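Local coordinates for uncharacterized IolB-like protein (PDB 2QJV) that probably isomerises a glucuronate-type sugar acid, as a nickel-bound bicupin enzyme resembling the IolB isomerase of inositol breakdown, at residues A24-V29 with Y183-Y188; L154-Y159 with Y241-A246; A65-Y70 with L116-I121; C52-A57 with I82-V87. The protein carries 2 engineered substitutions. One frame throughout, in Å; residues are numbered along the deposited sequence.

Contact 1: A24-V29 with Y183-Y188; sequences AGWEYV and YLEETY. With NI (nickel (II) ion), chain D.
The carboxylate of E185 receives three consecutive backbone N-H groups of the loop W26-V29, a worked example of one acidic group ordering an irregular chain. E185 OE1 takes two of them: Y28 N at 2.8 Å, on the syn lone pair, and V29 N at 2.9 Å, met almost head-on along the C-O bond. E27 N donates to E185 OE2 over 2.9 Å, coming from above the carboxylate plane, while the hydroxyl of Y183 adds a 2.6 Å bond to the anti lone pair of the same OE2. Four donors thus fix the rotation of the group and would be expected to favour its charged form.

Flat contacts reinforce this grip. The W26 indole lies nearly parallel to the carboxylate, with the planes 8° apart, and E185 CB sits 3.8 Å from the centroid of its six-membered ring, a CH-pi contact; on the opposite face A24 CB lies toward the rim. Placed between N and C of its own backbone (chi1 64°), CG of W26 swings the indole back, and NE1 donates in the ring plane to V29 O.

Residues 185-188 belong to a strand of the C-terminal cupin barrel, next to strand 238-246, and E186, pointing away from the loop, binds nickel through OE1 with H171, H173 and H229. Apolar contacts complete the interface: T187 CG2 meets the indole edge 3.6 Å from W26 CZ2, and V29 CG1 approaches T187 CG2 tip to tip. Water 1 joins Y183 OH to E27 OE2, which is also bonded to S20 and H18 of the second subunit.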
# COMPACT_ATOMS: atom_id res chain seq x y z
N ALA A 24 -5.03 -7.07 17.61
CA ALA A 24 -6.12 -7.03 16.63
C ALA A 24 -6.64 -5.61 16.43
O ALA A 24 -7.30 -5.32 15.45
CB ALA A 24 -7.25 -7.98 17.04
N GLY A 25 -6.30 -4.69 17.33
CA GLY A 25 -6.80 -3.32 17.21
C GLY A 25 -8.28 -3.22 17.59
O GLY A 25 -9.01 -2.44 17.01
N TRP A 26 -8.69 -4.01 18.57
CA TRP A 26 -10.08 -3.98 19.00
C TRP A 26 -10.21 -4.17 20.54
O TRP A 26 -9.22 -4.00 21.28
CB TRP A 26 -10.93 -4.97 18.15
CG TRP A 26 -10.65 -6.40 18.22
CD1 TRP A 26 -10.31 -7.17 19.33
CD2 TRP A 26 -10.94 -7.35 17.18
NE1 TRP A 26 -10.26 -8.47 18.99
CE2 TRP A 26 -10.63 -8.63 17.69
CE3 TRP A 26 -11.35 -7.24 15.83
CZ2 TRP A 26 -10.76 -9.80 16.92
CZ3 TRP A 26 -11.46 -8.39 15.07
CH2 TRP A 26 -11.16 -9.66 15.62
N GLU A 27 -11.41 -4.48 21.02
CA GLU A 27 -11.71 -4.41 22.47
C GLU A 27 -12.06 -5.66 23.25
O GLU A 27 -11.90 -5.68 24.47
CB GLU A 27 -12.86 -3.41 22.62
CG GLU A 27 -12.45 -2.01 22.26
CD GLU A 27 -13.62 -1.05 22.12
OE1 GLU A 27 -14.44 -1.00 23.05
OE2 GLU A 27 -13.72 -0.32 21.09
N TYR A 28 -12.52 -6.71 22.58
CA TYR A 28 -13.06 -7.88 23.29
C TYR A 28 -12.41 -9.23 22.99
O TYR A 28 -11.95 -9.92 23.90
CB TYR A 28 -14.59 -8.02 23.00
CG TYR A 28 -15.39 -6.79 23.43
CD1 TYR A 28 -15.52 -5.68 22.59
CD2 TYR A 28 -15.98 -6.72 24.69
CE1 TYR A 28 -16.23 -4.55 22.99
CE2 TYR A 28 -16.70 -5.61 25.09
CZ TYR A 28 -16.82 -4.53 24.23
OH TYR A 28 -17.49 -3.43 24.65
N VAL A 29 -12.44 -9.64 21.73
CA VAL A 29 -12.07 -11.01 21.36
C VAL A 29 -10.55 -11.33 21.40
O VAL A 29 -9.69 -10.61 20.89
CB VAL A 29 -12.67 -11.41 19.98
CG1 VAL A 29 -12.19 -12.82 19.51
CG2 VAL A 29 -14.20 -11.40 20.01
N TYR A 183 -22.65 -4.76 17.70
CA TYR A 183 -21.22 -4.76 17.43
C TYR A 183 -20.64 -6.06 18.02
O TYR A 183 -20.67 -6.28 19.24
CB TYR A 183 -20.52 -3.54 18.05
CG TYR A 183 -19.00 -3.58 18.05
CD1 TYR A 183 -18.27 -3.10 16.98
CD2 TYR A 183 -18.27 -4.09 19.14
CE1 TYR A 183 -16.89 -3.13 16.97
CE2 TYR A 183 -16.89 -4.13 19.13
CZ TYR A 183 -16.20 -3.62 18.06
OH TYR A 183 -14.80 -3.67 18.02
N LEU A 184 -20.07 -6.86 17.13
CA LEU A 184 -19.43 -8.11 17.48
C LEU A 184 -18.17 -8.30 16.66
O LEU A 184 -18.21 -8.38 15.43
CB LEU A 184 -20.36 -9.33 17.29
CG LEU A 184 -21.56 -9.45 18.24
CD1 LEU A 184 -22.45 -10.53 17.69
CD2 LEU A 184 -21.24 -9.69 19.80
N GLU A 185 -17.03 -8.27 17.35
CA GLU A 185 -15.77 -8.62 16.71
C GLU A 185 -15.87 -10.11 16.38
O GLU A 185 -16.52 -10.86 17.10
CB GLU A 185 -14.62 -8.35 17.66
CG GLU A 185 -14.43 -6.86 17.95
CD GLU A 185 -13.84 -6.56 19.32
OE1 GLU A 185 -13.38 -7.48 20.02
OE2 GLU A 185 -13.85 -5.36 19.69
N GLU A 186 -15.21 -10.55 15.31
CA GLU A 186 -15.26 -11.95 14.91
C GLU A 186 -13.91 -12.44 14.36
O GLU A 186 -13.23 -11.76 13.58
CB GLU A 186 -16.40 -12.21 13.91
CG GLU A 186 -16.61 -13.69 13.62
CD GLU A 186 -17.88 -14.01 12.86
OE1 GLU A 186 -18.47 -13.12 12.23
OE2 GLU A 186 -18.28 -15.20 12.85
N THR A 187 -13.52 -13.61 14.82
CA THR A 187 -12.34 -14.30 14.30
C THR A 187 -12.81 -15.58 13.58
O THR A 187 -13.83 -16.18 13.93
CB THR A 187 -11.27 -14.62 15.40
OG1 THR A 187 -11.85 -15.44 16.42
CG2 THR A 187 -10.61 -13.31 15.99
N TYR A 188 -12.05 -15.96 12.54
CA TYR A 188 -12.21 -17.17 11.75
C TYR A 188 -10.89 -17.92 11.86
O TYR A 188 -9.86 -17.36 11.53
CB TYR A 188 -12.43 -16.88 10.26
CG TYR A 188 -13.85 -16.52 9.86
CD1 TYR A 188 -14.43 -15.36 10.33
CD2 TYR A 188 -14.61 -17.35 9.03
CE1 TYR A 188 -15.72 -15.03 10.00
CE2 TYR A 188 -15.91 -17.02 8.71
CZ TYR A 188 -16.45 -15.85 9.19
OH TYR A 188 -17.72 -15.54 8.87
NI NI D . -20.28 -12.94 11.18
O HOH W 1 -13.22 -1.39 18.55
O HOH W 2 -19.83 -14.96 10.44
O HOH W 3 -21.36 -14.14 12.66

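Contact 2: L154-Y159 with Y241-A246; sequences LVVEVY and YLNVMA
L154-V158 and Y241-M245 run antiparallel, their short axes 4.7 Å apart at closest approach, with L154/M245, V156/N243 and V158/Y241 as hydrogen-bonded pairs and V155/V244 and E157/L242 as non-hydrogen-bonded ones. Six N-H...O bonds join the strands; the longest, V156 N to N243 O, measures 3.2 Å, while its return bond, N243 N to V156 O, is 2.8 Å and close to linear at 171°.

On the face carrying V158 and Y241, the tyrosine ring lies beside the valine, both pointing the same way, and V158 CB comes within 3.6 Å of Y241 CE1. The ring is brought there by a chi1 of 51°, and its hydroxyl is held by S166 and S167. V156 CG1 runs alongside the amide of N243, 3.6 Å from OD1, while N243 ND2 bonds T187 O on the next strand. L154 CB packs on M245 CB at 4.0 Å.

The other face brings L242 CD1 obliquely across to V155 CG1, at 3.7 Å. Here E157 is buried but well partnered, through a salt bridge to R75 and hydrogen bonds to H141 and Y240, and L242 and V244 pack on A106 and C108 of the N-terminal sheet. The pair forms the middle of an antiparallel sheet of the C-terminal cupin barrel, whose metal site lies on the face bearing N243 and M245, where both side chains touch the nickel ligand E186.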
# COMPACT_ATOMS: atom_id res chain seq x y z
N LEU A 154 -19.31 -16.01 22.26
CA LEU A 154 -20.19 -16.66 21.31
C LEU A 154 -19.21 -17.47 20.46
O LEU A 154 -18.27 -16.91 19.93
CB LEU A 154 -20.98 -15.66 20.49
CG LEU A 154 -21.95 -14.74 21.26
CD1 LEU A 154 -22.41 -13.55 20.38
CD2 LEU A 154 -23.12 -15.55 21.77
N VAL A 155 -19.45 -18.78 20.35
CA VAL A 155 -18.55 -19.71 19.65
C VAL A 155 -19.36 -20.65 18.75
O VAL A 155 -20.38 -21.21 19.15
CB VAL A 155 -17.64 -20.53 20.63
CG1 VAL A 155 -16.65 -21.44 19.87
CG2 VAL A 155 -16.89 -19.60 21.62
N VAL A 156 -18.91 -20.77 17.50
CA VAL A 156 -19.55 -21.63 16.53
C VAL A 156 -18.47 -22.22 15.60
O VAL A 156 -17.44 -21.60 15.40
CB VAL A 156 -20.63 -20.83 15.71
CG1 VAL A 156 -19.97 -19.69 14.90
CG2 VAL A 156 -21.47 -21.72 14.79
N GLU A 157 -18.72 -23.42 15.08
CA GLU A 157 -17.87 -24.01 14.04
C GLU A 157 -18.79 -24.37 12.83
O GLU A 157 -19.95 -24.79 12.98
CB GLU A 157 -16.97 -25.16 14.58
CG GLU A 157 -17.68 -26.39 15.00
CD GLU A 157 -16.80 -27.46 15.60
OE1 GLU A 157 -15.60 -27.24 15.91
OE2 GLU A 157 -17.37 -28.51 15.87
N VAL A 158 -18.27 -24.14 11.63
CA VAL A 158 -18.98 -24.32 10.38
C VAL A 158 -18.16 -25.12 9.35
O VAL A 158 -16.93 -24.93 9.26
CB VAL A 158 -19.37 -22.93 9.78
CG1 VAL A 158 -20.15 -23.07 8.45
CG2 VAL A 158 -20.17 -22.10 10.80
N TYR A 159 -18.85 -26.02 8.64
CA TYR A 159 -18.29 -26.87 7.59
C TYR A 159 -18.89 -26.48 6.28
O TYR A 159 -20.09 -26.54 6.09
CB TYR A 159 -18.57 -28.34 7.82
CG TYR A 159 -17.99 -28.88 9.07
CD1 TYR A 159 -18.61 -28.67 10.29
CD2 TYR A 159 -16.85 -29.66 9.03
CE1 TYR A 159 -18.09 -29.18 11.46
CE2 TYR A 159 -16.32 -30.17 10.18
CZ TYR A 159 -16.94 -29.96 11.39
OH TYR A 159 -16.38 -30.46 12.53
N TYR A 241 -14.24 -23.78 9.63
CA TYR A 241 -13.76 -22.70 10.48
C TYR A 241 -14.44 -22.64 11.83
O TYR A 241 -15.62 -23.00 11.97
CB TYR A 241 -13.78 -21.31 9.80
CG TYR A 241 -15.09 -20.90 9.15
CD1 TYR A 241 -16.16 -20.41 9.91
CD2 TYR A 241 -15.24 -20.97 7.76
CE1 TYR A 241 -17.34 -20.03 9.32
CE2 TYR A 241 -16.41 -20.60 7.16
CZ TYR A 241 -17.47 -20.12 7.94
OH TYR A 241 -18.64 -19.71 7.34
N LEU A 242 -13.64 -22.26 12.84
CA LEU A 242 -14.08 -22.03 14.20
C LEU A 242 -14.09 -20.52 14.40
O LEU A 242 -13.08 -19.85 14.14
CB LEU A 242 -13.16 -22.71 15.20
CG LEU A 242 -13.39 -22.53 16.69
CD1 LEU A 242 -14.73 -23.14 17.16
CD2 LEU A 242 -12.19 -23.15 17.46
N ASN A 243 -15.25 -20.00 14.78
CA ASN A 243 -15.47 -18.56 15.02
C ASN A 243 -15.68 -18.23 16.47
O ASN A 243 -16.32 -18.99 17.21
CB ASN A 243 -16.74 -18.01 14.31
CG ASN A 243 -16.77 -18.19 12.79
OD1 ASN A 243 -17.77 -18.66 12.24
ND2 ASN A 243 -15.73 -17.82 12.13
N VAL A 244 -15.12 -17.10 16.86
CA VAL A 244 -15.30 -16.50 18.18
C VAL A 244 -15.87 -15.08 17.94
O VAL A 244 -15.39 -14.33 17.06
CB VAL A 244 -14.01 -16.44 19.07
CG1 VAL A 244 -14.29 -15.86 20.47
CG2 VAL A 244 -13.36 -17.86 19.16
N MSE A 245 -16.91 -14.73 18.70
CA MSE A 245 -17.48 -13.40 18.72
C MSE A 245 -17.68 -12.90 20.13
O MSE A 245 -17.90 -13.68 21.06
CB MSE A 245 -18.83 -13.33 18.00
CG MSE A 245 -18.76 -13.47 16.50
SE MSE A 245 -20.58 -13.34 15.77
CE MSE A 245 -21.25 -14.91 16.46
N ALA A 246 -17.59 -11.57 20.28
CA ALA A 246 -17.91 -10.86 21.52
C ALA A 246 -18.00 -9.36 21.26
O ALA A 246 -17.44 -8.85 20.28
CB ALA A 246 -16.88 -11.17 22.70

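Contact 3: A65-Y70 with L116-I121; sequences ADSFFY and LPVRLI
A65, S67 and F69 meet V118 and L120 in a small, mostly apolar contact at the surface, where a loop lies beside the approach to an outer strand. The two backbones run almost in the same direction, 9° apart over their touching parts, but their nearest CA pair, A65 with V118, is still 7.4 Å apart. Side chains and one water therefore bridge a gap too wide for strand pairing.

F69 and V118 carry most of the contact. With CG beside its own backbone N (chi1 -56°), the F69 ring reaches between V118 and L120. V118 CG1 lies at the ring edge, near its plane and 3.8 Å from F69 CE2, whereas L120 CB approaches obliquely, 3.7 Å from CE1. The two methyls of V118 divide their roles: CG1 serves the phenyl ring, and CG2 meets A65 CB at 4.1 Å.

Strand 119-121 lies at one margin of the sheet of the N-terminal cupin domain, bonded through its backbone to Y88 and S86 of strand 86-89. The loop thus flanks the barrel at this sheet margin, with F69 itself paired through its backbone to V62. R119 points away from the loop at its CB, and its NH1 bonds L149 O.

The polar link is water 4, which donates to V118 O over 2.9 Å and is also hydrogen-bonded to S67 OG at 2.9 Å. Past the phenyl ring, the side chain of L120 continues onto I72 and V87.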
# COMPACT_ATOMS: atom_id res chain seq x y z
N ALA A 65 -10.76 -25.15 38.97
CA ALA A 65 -11.54 -24.99 40.20
C ALA A 65 -11.66 -26.36 40.91
O ALA A 65 -10.63 -26.99 41.22
CB ALA A 65 -12.92 -24.31 39.94
N ASP A 66 -12.88 -26.83 41.17
CA ASP A 66 -13.07 -28.12 41.84
C ASP A 66 -13.36 -29.28 40.88
O ASP A 66 -13.73 -30.38 41.31
CB ASP A 66 -14.21 -27.99 42.84
CG ASP A 66 -13.90 -27.00 43.94
OD1 ASP A 66 -12.87 -27.18 44.62
OD2 ASP A 66 -14.70 -26.06 44.11
N SER A 67 -13.13 -29.04 39.60
CA SER A 67 -13.46 -29.97 38.53
C SER A 67 -12.23 -30.52 37.79
O SER A 67 -11.26 -29.81 37.55
CB SER A 67 -14.37 -29.28 37.51
OG SER A 67 -15.62 -28.93 38.08
N PHE A 68 -12.30 -31.81 37.48
CA PHE A 68 -11.32 -32.47 36.64
C PHE A 68 -12.07 -33.27 35.54
O PHE A 68 -12.95 -34.05 35.83
CB PHE A 68 -10.38 -33.33 37.49
CG PHE A 68 -9.33 -34.07 36.67
CD1 PHE A 68 -8.33 -33.37 35.98
CD2 PHE A 68 -9.33 -35.45 36.63
CE1 PHE A 68 -7.38 -34.05 35.25
CE2 PHE A 68 -8.38 -36.14 35.88
CZ PHE A 68 -7.40 -35.44 35.20
N PHE A 69 -11.74 -32.99 34.29
CA PHE A 69 -12.30 -33.64 33.09
C PHE A 69 -11.18 -34.49 32.51
O PHE A 69 -10.20 -33.96 32.03
CB PHE A 69 -12.79 -32.62 32.08
CG PHE A 69 -13.81 -31.65 32.65
CD1 PHE A 69 -15.16 -32.00 32.72
CD2 PHE A 69 -13.40 -30.41 33.14
CE1 PHE A 69 -16.08 -31.13 33.31
CE2 PHE A 69 -14.32 -29.54 33.70
CZ PHE A 69 -15.65 -29.89 33.77
N TYR A 70 -11.33 -35.80 32.59
CA TYR A 70 -10.27 -36.72 32.13
C TYR A 70 -10.45 -37.21 30.69
O TYR A 70 -11.50 -37.77 30.35
CB TYR A 70 -10.21 -37.95 33.02
CG TYR A 70 -9.12 -38.95 32.61
CD1 TYR A 70 -7.76 -38.60 32.71
CD2 TYR A 70 -9.44 -40.22 32.10
CE1 TYR A 70 -6.76 -39.49 32.33
CE2 TYR A 70 -8.44 -41.12 31.75
CZ TYR A 70 -7.11 -40.75 31.86
OH TYR A 70 -6.13 -41.65 31.49
N LEU A 116 -20.67 -17.64 36.68
CA LEU A 116 -21.03 -18.96 36.14
C LEU A 116 -19.99 -19.99 36.57
O LEU A 116 -18.82 -19.64 36.79
CB LEU A 116 -21.11 -18.91 34.62
CG LEU A 116 -22.23 -18.04 34.05
CD1 LEU A 116 -22.03 -17.87 32.54
CD2 LEU A 116 -23.62 -18.61 34.40
N PRO A 117 -20.41 -21.25 36.76
CA PRO A 117 -19.42 -22.25 37.09
C PRO A 117 -18.67 -22.79 35.88
O PRO A 117 -19.11 -22.61 34.72
CB PRO A 117 -20.26 -23.38 37.71
CG PRO A 117 -21.54 -23.31 36.97
CD PRO A 117 -21.77 -21.82 36.76
N VAL A 118 -17.52 -23.41 36.15
CA VAL A 118 -16.83 -24.17 35.16
C VAL A 118 -17.82 -25.25 34.64
O VAL A 118 -18.54 -25.86 35.43
CB VAL A 118 -15.57 -24.87 35.78
CG1 VAL A 118 -14.99 -25.98 34.85
CG2 VAL A 118 -14.50 -23.85 36.20
N ARG A 119 -17.89 -25.47 33.33
CA ARG A 119 -18.74 -26.56 32.83
C ARG A 119 -18.22 -27.18 31.55
O ARG A 119 -17.60 -26.52 30.73
CB ARG A 119 -20.20 -26.10 32.61
CG ARG A 119 -20.48 -25.24 31.42
CD ARG A 119 -21.97 -24.95 31.26
NE ARG A 119 -22.28 -24.33 29.96
CZ ARG A 119 -22.13 -23.04 29.64
NH1 ARG A 119 -21.65 -22.14 30.50
NH2 ARG A 119 -22.46 -22.66 28.41
N LEU A 120 -18.50 -28.47 31.39
CA LEU A 120 -18.25 -29.17 30.18
C LEU A 120 -19.36 -28.84 29.17
O LEU A 120 -20.53 -28.78 29.51
CB LEU A 120 -18.27 -30.69 30.40
CG LEU A 120 -17.86 -31.60 29.24
CD1 LEU A 120 -16.37 -31.39 28.81
CD2 LEU A 120 -18.13 -33.07 29.58
N ILE A 121 -18.96 -28.60 27.92
CA ILE A 121 -19.91 -28.50 26.80
C ILE A 121 -19.57 -29.71 25.93
O ILE A 121 -18.70 -29.67 25.06
CB ILE A 121 -19.84 -27.19 25.99
CG1 ILE A 121 -19.92 -25.94 26.90
CG2 ILE A 121 -20.96 -27.21 24.89
CD1 ILE A 121 -19.53 -24.64 26.20
O HOH W 4 -17.87 -28.56 36.27

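Contact 4: C52-A57 with I82-V87; sequences CLVLVA and IPAYSV
L53 and V87 form the tight end of this contact, an antiparallel hydrogen-bonded pair in which L53 N meets V87 O at 2.9 Å and V87 N returns the bond to L53 O. Next to it, V54 and S86 make a non-hydrogen-bonded pair with CA atoms 4.4 Å apart. The closeness shows at L53 O, which S86 CA also approaches to 2.9 Å in a CA-H...O contact. On the face of V54 and S86, the serine side chain lies against V54 and C52: V54 CG2 is 3.6 Å from S86 OG, and C52 SG 3.9 Å from S86 CB. With chi1 of 179°, V54 sends CG1 toward A84 CB, again at 3.9 Å. V54 also touches C108 of its own sheet and L242 of strand 238-246, so this face packs against the C-terminal domain.

Toward L55 the pairing thins out. A last backbone bond joins L55 N to Y85 O, with an angle of 163° at the hydrogen, and A84 CB rests 3.4 Å from L55 O. The chain then turns a corner at V56, where V56 and A57 both face E104 in a classic beta bulge. Y85 is partly exposed; its ring leads away from the partner strand and packs on P123.

All three hydrogen bonds between the segments are main chain to main chain, and the side chains add only apolar and close van der Waals contacts. The chemistry is consistent with a junction registered by its backbone and buried largely by aliphatic side chains, with the tyrosine at its more open end and no charge pairing across it.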
# COMPACT_ATOMS: atom_id res chain seq x y z
N CYS A 52 -13.40 -20.32 26.60
CA CYS A 52 -14.01 -21.51 26.07
C CYS A 52 -12.87 -22.26 25.36
O CYS A 52 -12.29 -21.81 24.39
CB CYS A 52 -15.19 -21.21 25.11
SG CYS A 52 -16.03 -22.71 24.53
N LEU A 53 -12.51 -23.39 25.96
CA LEU A 53 -11.46 -24.28 25.50
C LEU A 53 -12.12 -25.21 24.54
O LEU A 53 -12.97 -26.01 24.95
CB LEU A 53 -10.89 -25.08 26.65
CG LEU A 53 -9.83 -24.46 27.59
CD1 LEU A 53 -10.09 -23.00 27.85
CD2 LEU A 53 -9.74 -25.29 28.88
N VAL A 54 -11.76 -25.12 23.28
CA VAL A 54 -12.34 -25.98 22.24
C VAL A 54 -11.28 -27.00 21.80
O VAL A 54 -10.15 -26.63 21.42
CB VAL A 54 -12.88 -25.20 21.04
CG1 VAL A 54 -13.45 -26.19 19.96
CG2 VAL A 54 -13.94 -24.15 21.48
N LEU A 55 -11.62 -28.29 21.94
CA LEU A 55 -10.75 -29.39 21.47
C LEU A 55 -11.05 -29.59 19.98
O LEU A 55 -12.04 -30.23 19.59
CB LEU A 55 -10.92 -30.68 22.30
CG LEU A 55 -10.35 -30.72 23.74
CD1 LEU A 55 -10.93 -29.67 24.68
CD2 LEU A 55 -10.55 -32.13 24.38
N VAL A 56 -10.23 -28.95 19.16
CA VAL A 56 -10.40 -28.97 17.70
C VAL A 56 -10.10 -30.40 17.16
O VAL A 56 -10.78 -30.91 16.26
CB VAL A 56 -9.54 -27.88 16.95
CG1 VAL A 56 -9.79 -27.99 15.42
CG2 VAL A 56 -9.76 -26.41 17.50
N ALA A 57 -9.09 -31.02 17.74
CA ALA A 57 -8.65 -32.37 17.41
C ALA A 57 -7.82 -32.93 18.58
O ALA A 57 -6.97 -32.23 19.17
CB ALA A 57 -7.86 -32.38 16.13
N ILE A 82 -18.18 -34.20 13.50
CA ILE A 82 -18.88 -34.53 14.74
C ILE A 82 -18.53 -33.41 15.72
O ILE A 82 -17.44 -32.80 15.62
CB ILE A 82 -18.59 -35.99 15.26
CG1 ILE A 82 -17.12 -36.14 15.73
CG2 ILE A 82 -19.04 -37.06 14.22
CD1 ILE A 82 -16.81 -37.53 16.33
N PRO A 83 -19.48 -33.05 16.63
CA PRO A 83 -19.18 -31.90 17.49
C PRO A 83 -17.94 -32.04 18.39
O PRO A 83 -17.61 -33.14 18.85
CB PRO A 83 -20.46 -31.75 18.32
CG PRO A 83 -21.53 -32.39 17.52
CD PRO A 83 -20.86 -33.54 16.85
N ALA A 84 -17.26 -30.92 18.59
CA ALA A 84 -16.13 -30.84 19.51
C ALA A 84 -16.61 -30.94 20.96
O ALA A 84 -17.80 -30.71 21.27
CB ALA A 84 -15.40 -29.52 19.32
N TYR A 85 -15.69 -31.39 21.81
CA TYR A 85 -15.79 -31.19 23.24
C TYR A 85 -15.16 -29.82 23.54
O TYR A 85 -14.13 -29.45 22.95
CB TYR A 85 -15.06 -32.26 24.05
CG TYR A 85 -15.77 -33.58 24.13
CD1 TYR A 85 -15.84 -34.43 23.03
CD2 TYR A 85 -16.33 -34.00 25.33
CE1 TYR A 85 -16.48 -35.67 23.12
CE2 TYR A 85 -16.95 -35.23 25.44
CZ TYR A 85 -17.03 -36.06 24.33
OH TYR A 85 -17.69 -37.26 24.46
N SER A 86 -15.76 -29.11 24.49
CA SER A 86 -15.27 -27.82 24.95
C SER A 86 -15.46 -27.71 26.46
O SER A 86 -16.28 -28.42 27.06
CB SER A 86 -16.01 -26.65 24.25
OG SER A 86 -15.99 -26.83 22.85
N VAL A 87 -14.69 -26.82 27.08
CA VAL A 87 -14.84 -26.51 28.50
C VAL A 87 -14.96 -24.99 28.67
O VAL A 87 -14.10 -24.23 28.18
CB VAL A 87 -13.68 -27.02 29.37
CG1 VAL A 87 -13.89 -26.54 30.85
CG2 VAL A 87 -13.58 -28.54 29.23

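Overall arrangement
Contacts 1 and 2 adjoin in one sheet of the C-terminal barrel, their centres 12 Å apart, with T187 N 3.0 Å from V244 O in a probable hydrogen bond. Both border the nickel site: contact 1 supplies the ligand E186, and the M245 side chain of contact 2 comes within about 5 Å of the metal. Contacts 3 and 4 share the other domain's sheet, where I121 N lies 2.8 Å from S86 O. The domains meet between contacts 2 and 4, as L242 CD2 packs 4.1 Å from V54 CG1. Contact 3 is remote from contact 1, about 15 Å between nearest atoms, and lies nearer a different nickel ion, about 13 Å from V118.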